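Local coordinates for protein arginase (Thermus thermophilus, PDB 2EF5) that probably hydrolyses L-arginine to L-ornithine and urea, using two manganese ions per subunit, at residues A[65-77]-A[145-157]. Residues are numbered along the deposited sequence; the frame is centred on the assembly and turned at random.
Sequences YLEEIRAAALVLK and LGHPRLTEVFRAV
The guanidinium of R70 lies flat on that of R149, planes 5° and centres 3.5 Å apart. E67, R70, R149 and E152 form a salt-bridge network between two helices of the arginase alpha/beta fold, 66-81 and 148-154. The segments 66-77 and 148-154 run nearly parallel (10°). V153 CG2 covers the other face of R70, and E152 OE2 lies at the edge, tilted from the plane. R149 has E67 at its edge, gripped side-on and nearly coplanar: NE donates to E67 OE2 (2.8 Å) and NH2 to E67 OE1. The H147 ring carries L66 CD1 over one face, a CH-pi contact, and P148 CD over the other. The F154 ring has R70 O at its edge.

R70 is the knob among R149, E152, V153 and F154. With CG anti to the backbone N (chi1 180°) and an extended chain, it reaches the second helix. Its NE donates to R149 O (2.7 Å), and its NH2 to the anti lone pair of E152 OE2. E152 also pairs with R149 NH1 and probably offsets the like charge of the stacked arginines. A leucine in place of R70 would probably leave R149 O without this donor and R149 without its stacking partner.

Nearby, L66 CD2 meets L150 CD2 tip to tip. F154 CZ meets A73 CB (3.4 Å). The extended K77 chain brings NZ to V153 O at 2.8 Å, in the carbonyl plane.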
loop_
_atom_site.group_PDB
_atom_site.type_symbol
_atom_site.label_atom_id
_atom_site.label_comp_id
_atom_site.label_asym_id
_atom_site.label_seq_id
_atom_site.Cartn_x
_atom_site.Cartn_y
_atom_site.Cartn_z
ATOM N N TYR A 65 23.713 -32.662 -20.145
ATOM C CA TYR A 65 24.647 -32.213 -21.174
ATOM C C TYR A 65 25.457 -30.960 -20.849
ATOM O O TYR A 65 25.862 -30.237 -21.759
ATOM C CB TYR A 65 23.879 -31.964 -22.472
ATOM C CG TYR A 65 23.085 -33.148 -22.976
ATOM C CD1 TYR A 65 23.708 -34.194 -23.657
ATOM C CD2 TYR A 65 21.705 -33.213 -22.794
ATOM C CE1 TYR A 65 22.972 -35.277 -24.152
ATOM C CE2 TYR A 65 20.960 -34.287 -23.280
ATOM C CZ TYR A 65 21.599 -35.314 -23.960
ATOM O OH TYR A 65 20.861 -36.368 -24.458
ATOM N N LEU A 66 25.708 -30.697 -19.571
ATOM C CA LEU A 66 26.462 -29.502 -19.208
ATOM C C LEU A 66 27.790 -29.375 -19.951
ATOM O O LEU A 66 28.077 -28.325 -20.531
ATOM C CB LEU A 66 26.708 -29.452 -17.696
ATOM C CG LEU A 66 27.314 -28.137 -17.187
ATOM C CD1 LEU A 66 26.972 -27.948 -15.729
ATOM C CD2 LEU A 66 28.821 -28.134 -17.396
ATOM N N GLU A 67 28.599 -30.431 -19.942
ATOM C CA GLU A 67 29.892 -30.385 -20.623
ATOM C C GLU A 67 29.779 -30.225 -22.140
ATOM O O GLU A 67 30.602 -29.548 -22.753
ATOM C CB GLU A 67 30.717 -31.638 -20.307
ATOM C CG GLU A 67 31.261 -31.705 -18.885
ATOM C CD GLU A 67 32.118 -30.499 -18.519
ATOM O OE1 GLU A 67 32.929 -30.062 -19.358
ATOM O OE2 GLU A 67 31.992 -29.994 -17.386
ATOM N N GLU A 68 28.775 -30.852 -22.748
ATOM C CA GLU A 68 28.595 -30.735 -24.192
ATOM C C GLU A 68 28.170 -29.309 -24.535
ATOM O O GLU A 68 28.604 -28.736 -25.537
ATOM C CB GLU A 68 27.544 -31.732 -24.693
ATOM C CG GLU A 68 27.980 -33.188 -24.599
ATOM C CD GLU A 68 27.615 -33.839 -23.280
ATOM O OE1 GLU A 68 27.861 -33.240 -22.210
ATOM O OE2 GLU A 68 27.086 -34.967 -23.316
ATOM N N ILE A 69 27.317 -28.740 -23.691
ATOM C CA ILE A 69 26.853 -27.377 -23.890
ATOM C C ILE A 69 28.033 -26.425 -23.722
ATOM O O ILE A 69 28.239 -25.524 -24.534
ATOM C CB ILE A 69 25.745 -27.025 -22.882
ATOM C CG1 ILE A 69 24.487 -27.839 -23.200
ATOM C CG2 ILE A 69 25.446 -25.540 -22.930
ATOM C CD1 ILE A 69 23.384 -27.709 -22.173
ATOM N N ARG A 70 28.814 -26.641 -22.669
ATOM C CA ARG A 70 29.986 -25.816 -22.401
ATOM C C ARG A 70 30.944 -25.832 -23.600
ATOM O O ARG A 70 31.422 -24.786 -24.040
ATOM C CB ARG A 70 30.706 -26.336 -21.151
ATOM C CG ARG A 70 31.963 -25.573 -20.746
ATOM C CD ARG A 70 32.605 -26.235 -19.525
ATOM N NE ARG A 70 33.633 -25.408 -18.901
ATOM C CZ ARG A 70 34.847 -25.205 -19.401
ATOM N NH1 ARG A 70 35.204 -25.773 -20.543
ATOM N NH2 ARG A 70 35.707 -24.429 -18.758
ATOM N N ALA A 71 31.209 -27.025 -24.129
ATOM C CA ALA A 71 32.116 -27.174 -25.266
ATOM C C ALA A 71 31.646 -26.377 -26.482
ATOM O O ALA A 71 32.414 -25.613 -27.068
ATOM C CB ALA A 71 32.261 -28.655 -25.629
ATOM N N ALA A 72 30.381 -26.549 -26.854
ATOM C CA ALA A 72 29.823 -25.834 -28.001
ATOM C C ALA A 72 29.832 -24.321 -27.785
ATOM O O ALA A 72 30.277 -23.570 -28.649
ATOM C CB ALA A 72 28.406 -26.316 -28.279
ATOM N N ALA A 73 29.333 -23.881 -26.634
ATOM C CA ALA A 73 29.291 -22.460 -26.315
ATOM C C ALA A 73 30.689 -21.846 -26.326
ATOM O O ALA A 73 30.863 -20.682 -26.680
ATOM C CB ALA A 73 28.639 -22.249 -24.957
ATOM N N LEU A 74 31.683 -22.635 -25.933
ATOM C CA LEU A 74 33.063 -22.163 -25.895
ATOM C C LEU A 74 33.591 -21.937 -27.312
ATOM O O LEU A 74 34.298 -20.968 -27.574
ATOM C CB LEU A 74 33.948 -23.173 -25.146
ATOM C CG LEU A 74 35.342 -22.701 -24.718
ATOM C CD1 LEU A 74 35.230 -21.402 -23.926
ATOM C CD2 LEU A 74 36.012 -23.792 -23.880
ATOM N N VAL A 75 33.240 -22.833 -28.226
ATOM C CA VAL A 75 33.664 -22.695 -29.613
ATOM C C VAL A 75 33.016 -21.427 -30.166
ATOM O O VAL A 75 33.649 -20.661 -30.896
ATOM C CB VAL A 75 33.220 -23.911 -30.461
ATOM C CG1 VAL A 75 33.524 -23.672 -31.934
ATOM C CG2 VAL A 75 33.930 -25.163 -29.977
ATOM N N LEU A 76 31.752 -21.211 -29.810
ATOM C CA LEU A 76 31.024 -20.026 -30.259
ATOM C C LEU A 76 31.689 -18.759 -29.722
ATOM O O LEU A 76 31.927 -17.814 -30.469
ATOM C CB LEU A 76 29.570 -20.086 -29.784
ATOM C CG LEU A 76 28.692 -18.857 -30.039
ATOM C CD1 LEU A 76 28.570 -18.611 -31.535
ATOM C CD2 LEU A 76 27.317 -19.080 -29.420
ATOM N N LYS A 77 31.985 -18.744 -28.427
ATOM C CA LYS A 77 32.622 -17.589 -27.810
ATOM C C LYS A 77 33.912 -17.233 -28.543
ATOM O O LYS A 77 34.139 -16.079 -28.894
ATOM C CB LYS A 77 32.927 -17.878 -26.340
ATOM C CG LYS A 77 33.721 -16.792 -25.626
ATOM C CD LYS A 77 34.102 -17.235 -24.223
ATOM C CE LYS A 77 34.995 -16.211 -23.537
ATOM N NZ LYS A 77 35.395 -16.666 -22.171
ATOM N N LEU A 145 26.173 -16.386 -11.819
ATOM C CA LEU A 145 25.486 -17.261 -10.870
ATOM C C LEU A 145 25.225 -18.624 -11.499
ATOM O O LEU A 145 24.733 -18.709 -12.623
ATOM C CB LEU A 145 24.144 -16.647 -10.456
ATOM C CG LEU A 145 24.144 -15.255 -9.819
ATOM C CD1 LEU A 145 22.715 -14.750 -9.740
ATOM C CD2 LEU A 145 24.780 -15.304 -8.433
ATOM N N GLY A 146 25.550 -19.689 -10.773
ATOM C CA GLY A 146 25.314 -21.021 -11.293
ATOM C C GLY A 146 26.504 -21.954 -11.196
ATOM O O GLY A 146 27.452 -21.703 -10.449
ATOM N N HIS A 147 26.458 -23.033 -11.966
ATOM C CA HIS A 147 27.520 -24.020 -11.956
ATOM C C HIS A 147 28.870 -23.408 -12.303
ATOM O O HIS A 147 29.001 -22.691 -13.292
ATOM C CB HIS A 147 27.209 -25.141 -12.943
ATOM C CG HIS A 147 28.034 -26.366 -12.731
ATOM N ND1 HIS A 147 27.567 -27.474 -12.063
ATOM C CD2 HIS A 147 29.322 -26.642 -13.062
ATOM C CE1 HIS A 147 28.526 -28.382 -11.988
ATOM N NE2 HIS A 147 29.601 -27.897 -12.588
ATOM N N PRO A 148 29.898 -23.695 -11.494
ATOM C CA PRO A 148 31.258 -23.184 -11.698
ATOM C C PRO A 148 31.835 -23.480 -13.092
ATOM O O PRO A 148 32.543 -22.640 -13.648
ATOM C CB PRO A 148 32.050 -23.865 -10.581
ATOM C CG PRO A 148 31.030 -24.010 -9.493
ATOM C CD PRO A 148 29.819 -24.490 -10.255
ATOM N N ARG A 149 31.539 -24.663 -13.642
ATOM C CA ARG A 149 32.028 -25.061 -14.973
ATOM C C ARG A 149 31.555 -24.091 -16.040
ATOM O O ARG A 149 32.173 -23.951 -17.094
ATOM C CB ARG A 149 31.531 -26.465 -15.372
ATOM C CG ARG A 149 32.341 -27.640 -14.848
ATOM C CD ARG A 149 33.753 -27.657 -15.365
ATOM N NE ARG A 149 33.980 -28.229 -16.680
ATOM C CZ ARG A 149 35.112 -28.081 -17.350
ATOM N NH1 ARG A 149 36.089 -27.378 -16.820
ATOM N NH2 ARG A 149 35.263 -28.624 -18.553
ATOM N N LEU A 150 30.444 -23.430 -15.762
ATOM C CA LEU A 150 29.877 -22.495 -16.715
ATOM C C LEU A 150 30.256 -21.048 -16.442
ATOM O O LEU A 150 30.663 -20.322 -17.350
ATOM C CB LEU A 150 28.357 -22.642 -16.729
ATOM C CG LEU A 150 27.818 -24.024 -17.125
ATOM C CD1 LEU A 150 26.299 -24.019 -17.059
ATOM C CD2 LEU A 150 28.286 -24.381 -18.529
ATOM N N THR A 151 30.125 -20.627 -15.190
ATOM C CA THR A 151 30.450 -19.257 -14.827
ATOM C C THR A 151 31.931 -18.936 -15.011
ATOM O O THR A 151 32.279 -17.805 -15.350
ATOM C CB THR A 151 30.054 -18.956 -13.365
ATOM O OG1 THR A 151 30.722 -19.870 -12.486
ATOM C CG2 THR A 151 28.541 -19.099 -13.184
ATOM N N GLU A 152 32.800 -19.926 -14.807
ATOM C CA GLU A 152 34.237 -19.699 -14.941
ATOM C C GLU A 152 34.645 -19.225 -16.329
ATOM O O GLU A 152 35.609 -18.475 -16.471
ATOM C CB GLU A 152 35.034 -20.964 -14.581
ATOM C CG GLU A 152 34.686 -22.201 -15.388
ATOM C CD GLU A 152 35.573 -23.387 -15.045
ATOM O OE1 GLU A 152 35.970 -23.514 -13.868
ATOM O OE2 GLU A 152 35.866 -24.198 -15.949
ATOM N N VAL A 153 33.915 -19.647 -17.354
ATOM C CA VAL A 153 34.258 -19.234 -18.708
ATOM C C VAL A 153 33.206 -18.370 -19.405
ATOM O O VAL A 153 33.485 -17.791 -20.457
ATOM C CB VAL A 153 34.550 -20.455 -19.608
ATOM C CG1 VAL A 153 35.824 -21.150 -19.146
ATOM C CG2 VAL A 153 33.374 -21.421 -19.576
ATOM N N PHE A 154 32.010 -18.269 -18.833
ATOM C CA PHE A 154 30.964 -17.472 -19.468
ATOM C C PHE A 154 30.473 -16.238 -18.716
ATOM O O PHE A 154 29.700 -15.452 -19.271
ATOM C CB PHE A 154 29.771 -18.360 -19.824
ATOM C CG PHE A 154 30.122 -19.509 -20.729
ATOM C CD1 PHE A 154 30.830 -19.287 -21.901
ATOM C CD2 PHE A 154 29.773 -20.815 -20.393
ATOM C CE1 PHE A 154 31.191 -20.344 -22.725
ATOM C CE2 PHE A 154 30.127 -21.881 -21.210
ATOM C CZ PHE A 154 30.837 -21.648 -22.377
ATOM N N ARG A 155 30.898 -16.050 -17.469
ATOM C CA ARG A 155 30.466 -14.864 -16.730
ATOM C C ARG A 155 30.898 -13.696 -17.612
ATOM O O ARG A 155 32.053 -13.638 -18.039
ATOM C CB ARG A 155 31.159 -14.785 -15.363
ATOM C CG ARG A 155 30.674 -13.631 -14.484
ATOM C CD ARG A 155 31.219 -13.730 -13.059
ATOM N NE ARG A 155 32.668 -13.547 -12.991
ATOM C CZ ARG A 155 33.286 -12.378 -13.139
ATOM N NH1 ARG A 155 32.581 -11.277 -13.364
ATOM N NH2 ARG A 155 34.611 -12.311 -13.062
ATOM N N ALA A 156 29.989 -12.773 -17.910
ATOM C CA ALA A 156 30.370 -11.667 -18.778
ATOM C C ALA A 156 29.587 -10.373 -18.611
ATOM O O ALA A 156 29.873 -9.389 -19.292
ATOM C CB ALA A 156 30.309 -12.120 -20.236
ATOM N N VAL A 157 28.606 -10.353 -17.721
ATOM C CA VAL A 157 27.839 -9.132 -17.531
ATOM C C VAL A 157 27.467 -8.908 -16.076
ATOM O O VAL A 157 27.255 -9.860 -15.327
ATOM C CB VAL A 157 26.538 -9.148 -18.363
ATOM C CG1 VAL A 157 25.584 -10.191 -17.811
ATOM C CG2 VAL A 157 25.886 -7.769 -18.352
#